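Local coordinates for phosphoribosylaminoimidazole-succinocarboxamide synthase (Ehrlichia chaffeensis str. Arkansas, PDB 3KRE), which catalyses the ATP-dependent joining of L-aspartate to a phosphoribosyl aminoimidazole carboxylate, giving the succinocarboxamide intermediate of de novo purine biosynthesis, at residues Asp51-Phe56 with Lys60-His65; Ile83-Lys88 with Asn180-Glu185; His90-Leu95 with Glu99-Lys104; Ile128-Pro133 with Asn231-Lys236; Glu155-Ile158 with Gln162-Thr165. All coordinates share one frame; numbering follows the deposited sequence. Where two conformers were deposited one is given.

How the interactions relate
From the N terminus, interaction 1 closes first, a short hairpin of strands 52-55 and 60-63. The chain then runs through helix 67-84 into interaction 2, whose partner on helix 166-189 lies 92 residues further on. Nested inside that long loop are interaction 3, the hairpin of strands 91-94 and 99-107, and interaction 5, the turn from helix 155-160 toward helix 166-189. Interaction 4 ties the loop after helix 120-126 to the one before helix 237-240; it crosses interaction 2 and also encloses interaction 5. Side chains of I83 and F91 join interactions 2 and 3, whereas K236 of interaction 4 packs on interaction 1 at I53 and T54.

Interaction 1 of 5, residues Asp51-Phe56 with Lys60-His65; sequences DEITAF and KAAIIH. With EDO (1,2-ethanediol), chain K.
K60 pairs with A55 through two backbone hydrogen bonds, of which A55 N to K60 O is the shorter at 2.9 Å and K60 N to A55 O the longer at 3.3 Å. Its aliphatic chain runs beside F56, with K60 CD lying 3.9 Å from F56 CE2 at the edge of the ring. A61 faces T54 in a non-hydrogen-bonded pair, their CA atoms 4.2 Å apart, and its methyl meets T54 CG2. A62 restores hydrogen bonding, exchanging two bonds with I53, and A62 CB touches I53 CG2. This alternation, with strand directions 164° apart, marks antiparallel pairing, and the short connection between the strands makes it a beta hairpin. I63 returns to the face carrying E52, where I63 CD1 packs against E52 CG at 3.6 Å. Beyond the strand, I64 N gives a nearly straight bond to D51 O (2.9 Å, 171° at the hydrogen), while I64 CG1 rests on I53 CG2, 3.7 Å away. H65 lies alongside D51 with ring and carboxylate planes almost perpendicular; one water connects H65 ND1 with D51 OD2. The other carboxylate oxygen, D51 OD1, has a salt bridge to R98 and accepts from G68 N. Y239 of helix 237-240 covers the face bearing I53, A55 and A62, and helix 246-257 meets I53 and I64.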
# COMPACT_ATOMS: atom_id res chain seq x y z
N ASP A 51 -3.53 -10.90 11.05
CA ASP A 51 -2.10 -11.04 11.38
C ASP A 51 -1.39 -11.99 10.42
O ASP A 51 -0.22 -12.29 10.59
CB ASP A 51 -1.90 -11.51 12.81
CG ASP A 51 -2.23 -10.45 13.86
OD1 ASP A 51 -2.33 -9.23 13.55
OD2 ASP A 51 -2.39 -10.82 15.04
N GLU A 52 -2.11 -12.42 9.39
CA GLU A 52 -1.57 -13.24 8.35
C GLU A 52 -0.57 -12.43 7.52
O GLU A 52 -0.79 -11.23 7.26
CB GLU A 52 -2.73 -13.80 7.48
CG GLU A 52 -3.69 -14.70 8.27
CD GLU A 52 -4.94 -15.15 7.48
OE1 GLU A 52 -4.94 -15.02 6.25
OE2 GLU A 52 -5.90 -15.65 8.09
N ILE A 53 0.51 -13.07 7.12
CA ILE A 53 1.46 -12.53 6.13
C ILE A 53 1.72 -13.64 5.13
O ILE A 53 1.74 -14.81 5.48
CB ILE A 53 2.78 -12.05 6.84
CG1 ILE A 53 3.63 -11.11 5.97
CG2 ILE A 53 3.64 -13.27 7.32
CD1 ILE A 53 4.70 -10.32 6.83
N THR A 54 1.87 -13.29 3.86
CA THR A 54 2.21 -14.27 2.84
C THR A 54 3.27 -13.67 1.91
O THR A 54 3.35 -12.45 1.75
CB THR A 54 0.97 -14.64 2.03
OG1 THR A 54 0.52 -13.49 1.31
CG2 THR A 54 -0.19 -15.07 2.99
N ALA A 55 4.07 -14.53 1.29
CA ALA A 55 5.04 -14.09 0.29
C ALA A 55 5.17 -15.10 -0.86
O ALA A 55 4.76 -16.26 -0.74
CB ALA A 55 6.40 -13.87 0.96
N PHE A 56 5.74 -14.62 -1.98
CA PHE A 56 6.16 -15.45 -3.10
C PHE A 56 4.97 -16.21 -3.64
O PHE A 56 4.95 -17.45 -3.67
CB PHE A 56 7.30 -16.38 -2.69
CG PHE A 56 8.47 -15.64 -2.11
CD1 PHE A 56 9.19 -14.74 -2.89
CD2 PHE A 56 8.85 -15.82 -0.78
CE1 PHE A 56 10.28 -14.04 -2.36
CE2 PHE A 56 9.92 -15.12 -0.25
CZ PHE A 56 10.64 -14.25 -1.03
N LYS A 60 4.75 -19.08 0.89
CA LYS A 60 5.23 -18.86 2.26
C LYS A 60 4.05 -18.15 2.97
O LYS A 60 3.55 -17.17 2.46
CB LYS A 60 6.46 -17.92 2.18
CG LYS A 60 7.67 -18.06 3.15
CD LYS A 60 8.55 -16.76 3.03
CE LYS A 60 9.90 -16.76 3.75
NZ LYS A 60 9.81 -17.28 5.15
N ALA A 61 3.58 -18.66 4.10
CA ALA A 61 2.59 -17.93 4.90
C ALA A 61 2.88 -18.14 6.38
O ALA A 61 3.45 -19.15 6.76
CB ALA A 61 1.10 -18.38 4.53
N ALA A 62 2.51 -17.15 7.20
CA ALA A 62 2.74 -17.20 8.65
C ALA A 62 1.78 -16.27 9.35
O ALA A 62 1.21 -15.35 8.73
CB ALA A 62 4.19 -16.78 9.02
N ILE A 63 1.63 -16.49 10.65
CA ILE A 63 0.89 -15.59 11.52
C ILE A 63 1.94 -14.79 12.28
O ILE A 63 2.78 -15.37 12.96
CB ILE A 63 0.05 -16.36 12.52
CG1 ILE A 63 -0.99 -17.21 11.79
CG2 ILE A 63 -0.58 -15.36 13.55
CD1 ILE A 63 -1.93 -16.40 10.92
N ILE A 64 1.88 -13.47 12.16
CA ILE A 64 2.74 -12.54 12.89
C ILE A 64 1.84 -11.77 13.87
O ILE A 64 1.20 -10.77 13.51
CB ILE A 64 3.46 -11.53 11.97
CG1 ILE A 64 4.15 -12.21 10.78
CG2 ILE A 64 4.47 -10.60 12.74
CD1 ILE A 64 5.18 -13.16 11.15
N HIS A 65 1.81 -12.21 15.12
CA HIS A 65 0.91 -11.62 16.08
C HIS A 65 1.14 -10.11 16.15
O HIS A 65 2.29 -9.65 16.21
CB HIS A 65 1.05 -12.22 17.46
CG HIS A 65 0.21 -11.53 18.48
ND1 HIS A 65 -1.16 -11.50 18.38
CD2 HIS A 65 0.54 -10.76 19.53
CE1 HIS A 65 -1.65 -10.79 19.38
NE2 HIS A 65 -0.64 -10.34 20.11
C1 EDO K . -7.03 -11.28 13.43
O1 EDO K . -8.02 -11.18 12.41
C2 EDO K . -6.22 -12.58 13.34
O2 EDO K . -5.32 -12.69 12.20
O HOH W 1 -2.60 -13.23 16.55

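Interaction 2 of 5, residues Ile83-Lys88 with Asn180-Glu185; sequences IDKGIK and NNILSE
I182 CD1 is the methyl on which this contact converges, lying 3.6 Å from K85 CB and 4.1 Å from I87 CG1. The two approaches differ in direction. K85 and I182 slide past one another in opposite senses, so that K85 CG also comes within 3.8 Å of I182 CD1, and K85 CG lies a little further from I182 CG1 and from the CG2 branch. I87, by contrast, reaches I182 tip to tip. No hydrogen bond spans the segments, and their buried surface is just 125 Å², evidence of a small apolar contact.

I182 CG1 stands anti to its own carbonyl carbon (chi1 -61°), and the outer methyl continues from there toward K85 and I87. On the other side, a Schellman motif ends helix 67-84: I87 N bonds back to L82 O, and G86 N to I83 O at 2.9 Å. G86 supplies the positive phi, 92°, that turns the chain at this end and brings I87 round to helix 166-189. K85 bends at chi2, carrying its amine away from the apolar contact; K85 NZ remains 6.1 Å from E185 OE2, without a salt bridge.

Further out, L82 also touches both I87 and I182, while L175, K178 and I179 of helix 166-189 contact I87. K178 NZ donates to K85 O, fastening the turn directly to that helix. Within the helix S184 OG and S184 N grip N180 O from opposite faces of its carbonyl plane, the hydroxyl at 2.8 Å from N180 O.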
# COMPACT_ATOMS: atom_id res chain seq x y z
N ILE A 83 -4.76 12.73 3.26
CA ILE A 83 -5.97 13.58 3.24
C ILE A 83 -5.68 15.03 3.57
O ILE A 83 -6.19 15.94 2.92
CB ILE A 83 -7.01 13.05 4.23
CG1 ILE A 83 -7.51 11.66 3.75
CG2 ILE A 83 -8.19 14.04 4.38
CD1 ILE A 83 -8.21 10.88 4.84
N ASP A 84 -4.82 15.27 4.56
CA ASP A 84 -4.41 16.63 4.94
C ASP A 84 -3.77 17.39 3.81
O ASP A 84 -3.81 18.61 3.82
CB ASP A 84 -3.40 16.63 6.10
CG ASP A 84 -3.98 16.13 7.40
OD1 ASP A 84 -5.24 15.97 7.49
OD2 ASP A 84 -3.14 15.84 8.32
N LYS A 85 -3.15 16.71 2.85
CA LYS A 85 -2.58 17.36 1.66
C LYS A 85 -3.48 17.30 0.44
O LYS A 85 -3.03 17.63 -0.65
CB LYS A 85 -1.22 16.73 1.28
CG LYS A 85 -0.21 16.73 2.37
CD LYS A 85 0.32 18.12 2.62
CE LYS A 85 1.58 18.08 3.50
NZ LYS A 85 1.94 19.41 4.06
N GLY A 86 -4.74 16.90 0.60
CA GLY A 86 -5.72 16.95 -0.45
C GLY A 86 -5.87 15.69 -1.29
O GLY A 86 -6.55 15.71 -2.32
N ILE A 87 -5.24 14.61 -0.86
CA ILE A 87 -5.42 13.33 -1.54
C ILE A 87 -6.77 12.72 -1.12
O ILE A 87 -7.10 12.70 0.08
CB ILE A 87 -4.29 12.34 -1.21
CG1 ILE A 87 -2.89 12.92 -1.58
CG2 ILE A 87 -4.54 11.02 -1.89
CD1 ILE A 87 -2.63 13.23 -3.09
N LYS A 88 -7.56 12.30 -2.11
CA LYS A 88 -8.85 11.65 -1.87
C LYS A 88 -8.59 10.19 -1.52
O LYS A 88 -7.85 9.51 -2.24
CB LYS A 88 -9.73 11.76 -3.12
CG LYS A 88 -9.99 13.19 -3.55
CD LYS A 88 -10.89 13.35 -4.78
CE LYS A 88 -10.94 14.84 -5.16
NZ LYS A 88 -11.85 15.08 -6.33
N ASN A 180 4.06 9.93 -3.35
CA ASN A 180 5.46 9.60 -3.12
C ASN A 180 6.17 10.77 -2.43
O ASN A 180 6.89 10.58 -1.46
CB ASN A 180 6.14 9.25 -4.44
CG ASN A 180 7.61 8.79 -4.25
OD1 ASN A 180 7.95 8.12 -3.28
ND2 ASN A 180 8.47 9.17 -5.21
N ASN A 181 5.98 11.99 -2.93
CA ASN A 181 6.64 13.14 -2.30
C ASN A 181 6.22 13.33 -0.85
O ASN A 181 7.07 13.52 0.00
CB ASN A 181 6.33 14.42 -3.05
CG ASN A 181 6.98 14.47 -4.41
OD1 ASN A 181 7.97 13.78 -4.66
ND2 ASN A 181 6.45 15.32 -5.30
N ILE A 182 4.92 13.29 -0.60
CA ILE A 182 4.40 13.45 0.77
C ILE A 182 4.91 12.38 1.74
O ILE A 182 5.47 12.67 2.83
CB ILE A 182 2.86 13.44 0.80
CG1 ILE A 182 2.30 14.61 -0.04
CG2 ILE A 182 2.38 13.50 2.26
CD1 ILE A 182 0.82 14.38 -0.47
N LEU A 183 4.75 11.12 1.33
CA LEU A 183 5.23 10.00 2.17
C LEU A 183 6.75 10.00 2.33
O LEU A 183 7.25 9.72 3.42
CB LEU A 183 4.77 8.65 1.60
CG LEU A 183 3.28 8.37 1.52
CD1 LEU A 183 2.98 6.97 0.97
CD2 LEU A 183 2.66 8.52 2.93
N SER A 184 7.48 10.28 1.25
CA SER A 184 8.94 10.30 1.33
C SER A 184 9.41 11.32 2.35
O SER A 184 10.30 11.05 3.13
CB SER A 184 9.60 10.59 -0.04
OG SER A 184 9.45 9.50 -0.88
N GLU A 185 8.77 12.47 2.36
CA GLU A 185 9.17 13.54 3.26
C GLU A 185 8.83 13.18 4.71
O GLU A 185 9.65 13.34 5.63
CB GLU A 185 8.51 14.86 2.85
CG GLU A 185 8.79 15.99 3.82
CD GLU A 185 8.44 17.38 3.29
OE1 GLU A 185 8.72 17.68 2.10
OE2 GLU A 185 7.92 18.18 4.09

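Interaction 3 of 5, residues His90-Leu95 with Glu99-Lys104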
# COMPACT_ATOMS: atom_id res chain seq x y z
N HIS A 90 -10.23 6.38 0.67
CA HIS A 90 -11.40 5.69 1.18
C HIS A 90 -11.57 5.80 2.71
O HIS A 90 -12.55 5.34 3.29
CB HIS A 90 -11.40 4.23 0.75
CG HIS A 90 -10.35 3.39 1.41
ND1 HIS A 90 -10.38 2.01 1.34
CD2 HIS A 90 -9.30 3.71 2.19
CE1 HIS A 90 -9.35 1.52 2.01
NE2 HIS A 90 -8.68 2.52 2.54
N PHE A 91 -10.64 6.47 3.37
CA PHE A 91 -10.63 6.42 4.83
C PHE A 91 -11.72 7.30 5.45
O PHE A 91 -11.87 8.49 5.10
CB PHE A 91 -9.25 6.82 5.35
CG PHE A 91 -9.19 6.91 6.85
CD1 PHE A 91 -8.99 5.78 7.61
CD2 PHE A 91 -9.33 8.14 7.49
CE1 PHE A 91 -8.96 5.87 9.01
CE2 PHE A 91 -9.29 8.25 8.90
CZ PHE A 91 -9.09 7.11 9.65
N ILE A 92 -12.51 6.71 6.35
CA ILE A 92 -13.51 7.48 7.11
C ILE A 92 -13.11 7.67 8.57
O ILE A 92 -13.07 8.82 9.06
CB ILE A 92 -14.92 6.87 7.02
CG1 ILE A 92 -15.36 6.82 5.55
CG2 ILE A 92 -15.91 7.68 7.90
CD1 ILE A 92 -16.66 6.01 5.31
N SER A 93 -12.87 6.59 9.30
CA SER A 93 -12.55 6.70 10.70
C SER A 93 -11.82 5.46 11.21
O SER A 93 -12.04 4.36 10.70
CB SER A 93 -13.84 6.93 11.50
OG SER A 93 -13.53 7.16 12.85
N LEU A 94 -10.97 5.64 12.21
CA LEU A 94 -10.34 4.52 12.92
C LEU A 94 -11.35 4.01 13.95
O LEU A 94 -11.87 4.78 14.76
CB LEU A 94 -9.05 5.01 13.58
CG LEU A 94 -8.21 4.01 14.36
CD1 LEU A 94 -7.71 2.88 13.43
CD2 LEU A 94 -7.01 4.74 15.02
N LEU A 95 -11.66 2.71 13.92
CA LEU A 95 -12.69 2.15 14.81
C LEU A 95 -12.13 1.51 16.07
O LEU A 95 -12.69 1.68 17.17
CB LEU A 95 -13.50 1.13 14.06
CG LEU A 95 -14.33 1.70 12.92
CD1 LEU A 95 -14.95 0.55 12.15
CD2 LEU A 95 -15.48 2.66 13.43
N GLU A 99 -9.38 -2.34 13.04
CA GLU A 99 -10.41 -1.97 12.06
C GLU A 99 -10.49 -0.50 11.82
O GLU A 99 -10.30 0.31 12.72
CB GLU A 99 -11.78 -2.49 12.50
CG GLU A 99 -11.82 -4.00 12.57
CD GLU A 99 -13.13 -4.59 13.00
OE1 GLU A 99 -13.95 -3.90 13.63
OE2 GLU A 99 -13.32 -5.79 12.70
N GLN A 100 -10.80 -0.17 10.59
CA GLN A 100 -11.14 1.20 10.23
C GLN A 100 -12.36 1.15 9.34
O GLN A 100 -12.59 0.17 8.64
CB GLN A 100 -9.96 1.94 9.58
CG GLN A 100 -9.20 1.23 8.57
CD GLN A 100 -7.92 1.94 8.20
OE1 GLN A 100 -7.93 2.79 7.33
NE2 GLN A 100 -6.79 1.55 8.83
N LEU A 101 -13.15 2.21 9.41
CA LEU A 101 -14.32 2.42 8.59
C LEU A 101 -13.86 3.11 7.32
O LEU A 101 -13.18 4.15 7.36
CB LEU A 101 -15.32 3.31 9.31
CG LEU A 101 -16.73 3.37 8.70
CD1 LEU A 101 -17.41 1.96 8.77
CD2 LEU A 101 -17.59 4.43 9.38
N VAL A 102 -14.26 2.55 6.19
CA VAL A 102 -13.90 3.10 4.90
C VAL A 102 -15.08 3.10 3.93
O VAL A 102 -16.08 2.34 4.09
CB VAL A 102 -12.73 2.32 4.25
CG1 VAL A 102 -11.48 2.29 5.15
CG2 VAL A 102 -13.19 0.88 3.91
N LYS A 103 -14.96 3.94 2.91
CA LYS A 103 -15.96 4.06 1.85
C LYS A 103 -16.03 2.74 1.09
O LYS A 103 -15.01 2.19 0.78
CB LYS A 103 -15.57 5.17 0.87
CG LYS A 103 -15.58 6.59 1.44
CD LYS A 103 -15.28 7.67 0.35
CE LYS A 103 -16.44 8.68 0.14
NZ LYS A 103 -17.77 8.07 0.24
N LYS A 104 -17.22 2.31 0.74
CA LYS A 104 -17.37 1.20 -0.15
C LYS A 104 -17.18 1.74 -1.57
O LYS A 104 -18.00 2.51 -2.08
CB LYS A 104 -18.72 0.52 0.03
CG LYS A 104 -18.85 -0.81 -0.74
CD LYS A 104 -20.18 -1.50 -0.50
CE LYS A 104 -20.13 -2.97 -0.97
NZ LYS A 104 -21.44 -3.70 -0.73
O HOH W 2 -12.56 0.63 0.22
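F91 and V102 form a non-hydrogen-bonded pair at one end of two antiparallel strands, whose directions differ by 160°. Nearby, K103 N donates to H90 O at 2.8 Å. The next link is irregular: I92 N and S93 N both bond to L101 O, at 2.8 and 3.1 Å. Two residues therefore face one, a classic beta bulge, and the register shifts by one before L101 N returns a bond to S93 O and L94 pairs with Q100. L95 N to E99 O continues the pairing toward the turn of this hairpin, whose second strand also bonds to strand 44-49 within the large antiparallel sheet.

Among the side chains, V102 CG1 sits 3.8 Å from the centroid of the H90 ring and only 6° from its normal, a CH-pi contact over the face. H90 holds its imidazole there with CG between the backbone N and carbonyl carbon (chi1 70°). Water at the ring edge connects H90 ND1 to K103 O.

F91 and Q100 cross nearly at right angles, ring and amide planes also nearly perpendicular; Q100 OE1 approaches the ring edge in plane, 3.2 Å from F91 CD1. At its other end the amide is positioned by N72, which accepts from Q100 NE2. L101 is flanked by two apolar side chains: I92 CG2 meets L101 CD2 at 3.9 Å, and L95 CD1 packs against L101 CB from just before the turn.

Interaction 4 of 5, residues Ile128-Pro133 with Asn231-Lys236. With EDO (1,2-ethanediol), chain H; EDO (1,2-ethanediol), chain D.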
# COMPACT_ATOMS: atom_id res chain seq x y z
N ILE A 128 20.35 -5.00 -11.09
CA ILE A 128 20.77 -3.73 -10.51
C ILE A 128 20.74 -3.97 -8.99
O ILE A 128 19.80 -4.55 -8.48
CB ILE A 128 19.81 -2.60 -10.93
CG1 ILE A 128 20.08 -2.17 -12.38
CG2 ILE A 128 19.88 -1.39 -10.02
CD1 ILE A 128 18.96 -1.27 -12.93
N ALA A 129 21.78 -3.55 -8.28
CA ALA A 129 21.91 -3.82 -6.86
C ALA A 129 20.77 -3.18 -6.04
O ALA A 129 20.41 -2.03 -6.29
CB ALA A 129 23.29 -3.32 -6.38
N ASP A 130 20.20 -3.93 -5.10
CA ASP A 130 19.26 -3.35 -4.11
C ASP A 130 19.82 -2.03 -3.54
O ASP A 130 21.00 -1.97 -3.10
CB ASP A 130 19.01 -4.30 -2.94
CG ASP A 130 18.00 -5.39 -3.24
OD1 ASP A 130 17.40 -5.47 -4.34
OD2 ASP A 130 17.77 -6.20 -2.33
N GLY A 131 19.00 -1.00 -3.54
CA GLY A 131 19.40 0.30 -2.99
C GLY A 131 19.97 1.29 -3.99
O GLY A 131 20.23 2.43 -3.65
N THR A 132 20.14 0.87 -5.24
CA THR A 132 20.56 1.79 -6.27
C THR A 132 19.48 2.87 -6.41
O THR A 132 18.33 2.54 -6.69
CB THR A 132 20.75 1.09 -7.61
OG1 THR A 132 21.69 0.01 -7.45
CG2 THR A 132 21.26 2.09 -8.66
N PRO A 133 19.87 4.14 -6.22
CA PRO A 133 18.92 5.24 -6.37
C PRO A 133 18.64 5.59 -7.82
O PRO A 133 19.53 5.50 -8.69
CB PRO A 133 19.63 6.40 -5.66
CG PRO A 133 21.08 6.14 -5.93
CD PRO A 133 21.24 4.63 -5.91
N ASN A 231 20.51 1.28 7.00
CA ASN A 231 19.87 0.51 5.95
C ASN A 231 19.15 -0.73 6.44
O ASN A 231 18.89 -1.60 5.66
CB ASN A 231 20.88 0.08 4.87
CG ASN A 231 21.44 1.24 4.11
OD1 ASN A 231 22.65 1.31 3.88
ND2 ASN A 231 20.57 2.15 3.70
N LYS A 232 18.80 -0.80 7.73
CA LYS A 232 17.95 -1.90 8.20
C LYS A 232 16.58 -1.81 7.55
O LYS A 232 15.99 -0.75 7.49
CB LYS A 232 17.75 -1.78 9.68
CG LYS A 232 17.28 -3.03 10.34
CD LYS A 232 17.88 -3.08 11.74
CE LYS A 232 17.34 -4.23 12.50
NZ LYS A 232 17.35 -3.92 13.95
N ARG A 233 16.09 -2.93 7.07
CA ARG A 233 14.75 -3.05 6.49
C ARG A 233 13.75 -3.15 7.62
O ARG A 233 13.97 -3.92 8.56
CB ARG A 233 14.68 -4.29 5.61
CG ARG A 233 15.75 -4.32 4.53
CD ARG A 233 15.46 -5.39 3.47
NE ARG A 233 16.56 -5.54 2.51
CZ ARG A 233 16.47 -5.56 1.18
NH1 ARG A 233 15.30 -5.45 0.56
NH2 ARG A 233 17.57 -5.70 0.46
N LEU A 234 12.66 -2.39 7.53
CA LEU A 234 11.66 -2.34 8.59
C LEU A 234 10.35 -3.04 8.20
O LEU A 234 9.50 -3.28 9.06
CB LEU A 234 11.37 -0.90 8.96
CG LEU A 234 12.60 -0.16 9.44
CD1 LEU A 234 12.22 1.28 9.64
CD2 LEU A 234 13.21 -0.81 10.70
N ASP A 235 10.25 -3.41 6.93
CA ASP A 235 8.97 -3.75 6.32
C ASP A 235 8.83 -5.28 6.13
O ASP A 235 9.63 -6.05 6.66
CB ASP A 235 8.87 -3.04 4.98
CG ASP A 235 10.00 -3.39 4.05
OD1 ASP A 235 11.05 -2.69 4.10
OD2 ASP A 235 9.85 -4.36 3.27
N LYS A 236 7.85 -5.67 5.32
CA LYS A 236 7.55 -7.08 4.99
C LYS A 236 8.76 -7.87 4.45
O LYS A 236 8.79 -9.08 4.58
CB LYS A 236 6.41 -7.10 3.97
CG LYS A 236 6.01 -8.44 3.47
CD LYS A 236 4.66 -8.32 2.75
CE LYS A 236 4.31 -9.62 2.11
NZ LYS A 236 2.95 -9.61 1.50
C1 EDO H . 13.84 -3.23 13.08
O1 EDO H . 15.04 -2.60 13.55
C2 EDO H . 13.77 -4.73 13.36
O2 EDO H . 14.19 -4.99 14.71
C1 EDO D . 5.96 -4.42 0.37
O1 EDO D . 6.51 -4.99 -0.80
C2 EDO D . 7.06 -3.97 1.32
O2 EDO D . 7.92 -5.05 1.62
O HOH W 3 14.88 -6.31 -2.08
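D130 and R233 join two surface loops by a salt bridge, with the aspartate carried on a type II beta turn from A129 to T132. The side chains cross at about a right angle. R233 NH2 gives a single hydrogen bond to D130 OD2, 2.8 Å long with 162° at the hydrogen. The carboxylate oxygen lies close to the guanidinium plane, but the donor meets D130 OD2 on the anti side and 30° out of the carboxylate plane. Since the two planes are 60° apart, the groups form a one-bond contact rather than a coplanar two-bond pair. A water adds a second path, donating to D130 OD2 and accepting from R233 NH1.

The arginine chain is extended from CG to NE, which takes its guanidinium across to the turn. R233 NH1 also forms a salt bridge with D237, while W226 and L241 touch the side chain. D130 OD1 is engaged separately by S123 of helix 120-126. With partners on separate atoms, both flat groups are probably restricted in rotation.

G131, with positive phi, occupies the third position of the turn, and T132 closes it: T132 N and T132 OG1 both donate to A129 O, the hydroxyl at 2.7 Å. In the other loop, D235 caps D237 N through OD2 as the chain enters helix 237-240. That same oxygen, D235 OD2, accepts from O2 of a bound ethanediol at 2.6 Å.

Interaction 5 of 5, residues Glu155-Ile158 with Gln162-Thr165; sequences EGHI and QWLT
H157 meets W163 obliquely, with H157 NE2 3.6 Å from W163 CH2. The ring planes are inclined by 34°, and the centroid of the imidazole lies 5.2 Å from that of the indole six-membered ring. With CG anti to the backbone N (chi1 -172°), the imidazole extends toward the outer end of the indole. I158 follows and divides its branches between two partners. Its CG1 approaches the indole, 4.0 Å from W163 CE3, with the two side chains crossing at about a right angle. I158 CG2 packs instead against L164 CB at 3.8 Å, these side chains lying alongside and pointing the same way. I158 O accepts from W163 N (3.1 Å, 148° at the hydrogen). This is the longer (6-to-1) bond of the Schellman motif that ends helix 155-160, with Q162 at positive phi. The chain then passes to T165, the N-cap of helix 166-189. F161 stacks on H157, and Y143 stacks on W163. I110 of strand 110-115 touches I158, W163 and L164; F141 of strand 133-143 also contacts I158, and I172 of helix 166-189 meets L164.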
# COMPACT_ATOMS: atom_id res chain seq x y z
N GLU A 155 0.71 1.10 -20.15
CA GLU A 155 -0.38 2.07 -20.25
C GLU A 155 -1.39 1.77 -21.33
O GLU A 155 -2.60 1.89 -21.10
CB GLU A 155 0.20 3.48 -20.44
CG GLU A 155 1.04 3.90 -19.25
CD GLU A 155 1.36 5.42 -19.22
OE1 GLU A 155 0.62 6.22 -19.86
OE2 GLU A 155 2.37 5.77 -18.56
N GLY A 156 -0.91 1.37 -22.51
CA GLY A 156 -1.77 1.07 -23.62
C GLY A 156 -2.68 -0.10 -23.33
O GLY A 156 -3.80 -0.12 -23.79
N HIS A 157 -2.19 -1.03 -22.53
CA HIS A 157 -2.99 -2.18 -22.08
C HIS A 157 -4.12 -1.68 -21.20
O HIS A 157 -5.30 -1.99 -21.44
CB HIS A 157 -2.11 -3.13 -21.31
CG HIS A 157 -2.75 -4.44 -20.97
ND1 HIS A 157 -2.14 -5.66 -21.21
CD2 HIS A 157 -3.94 -4.73 -20.37
CE1 HIS A 157 -2.92 -6.63 -20.77
NE2 HIS A 157 -4.02 -6.09 -20.26
N ILE A 158 -3.76 -0.89 -20.20
CA ILE A 158 -4.75 -0.29 -19.29
C ILE A 158 -5.82 0.43 -20.08
O ILE A 158 -7.00 0.25 -19.83
CB ILE A 158 -4.06 0.63 -18.26
CG1 ILE A 158 -3.19 -0.17 -17.30
CG2 ILE A 158 -5.11 1.51 -17.51
CD1 ILE A 158 -2.13 0.68 -16.53
N GLN A 162 -9.79 -0.61 -21.02
CA GLN A 162 -10.67 0.39 -20.43
C GLN A 162 -10.76 0.29 -18.91
O GLN A 162 -11.79 0.54 -18.32
CB GLN A 162 -12.05 0.35 -21.11
CG GLN A 162 -11.96 0.73 -22.58
CD GLN A 162 -13.31 0.88 -23.23
OE1 GLN A 162 -13.75 2.00 -23.50
NE2 GLN A 162 -13.98 -0.23 -23.46
N TRP A 163 -9.64 -0.05 -18.27
CA TRP A 163 -9.56 -0.02 -16.82
C TRP A 163 -9.48 1.41 -16.30
O TRP A 163 -9.97 1.69 -15.21
CB TRP A 163 -8.38 -0.81 -16.32
CG TRP A 163 -8.46 -2.23 -16.67
CD1 TRP A 163 -9.59 -2.98 -16.92
CD2 TRP A 163 -7.36 -3.12 -16.79
NE1 TRP A 163 -9.24 -4.27 -17.22
CE2 TRP A 163 -7.87 -4.39 -17.13
CE3 TRP A 163 -5.98 -2.97 -16.65
CZ2 TRP A 163 -7.06 -5.50 -17.33
CZ3 TRP A 163 -5.16 -4.07 -16.85
CH2 TRP A 163 -5.70 -5.32 -17.18
N LEU A 164 -8.86 2.29 -17.11
CA LEU A 164 -8.86 3.73 -16.90
C LEU A 164 -8.97 4.43 -18.26
O LEU A 164 -8.61 3.87 -19.30
CB LEU A 164 -7.56 4.18 -16.23
CG LEU A 164 -7.25 3.64 -14.84
CD1 LEU A 164 -5.82 3.99 -14.46
CD2 LEU A 164 -8.28 4.13 -13.80
N THR A 165 -9.50 5.64 -18.24
CA THR A 165 -9.43 6.53 -19.38
C THR A 165 -8.06 7.19 -19.46
O THR A 165 -7.24 7.11 -18.54
CB THR A 165 -10.47 7.66 -19.29
OG1 THR A 165 -10.11 8.53 -18.20
CG2 THR A 165 -11.86 7.11 -19.10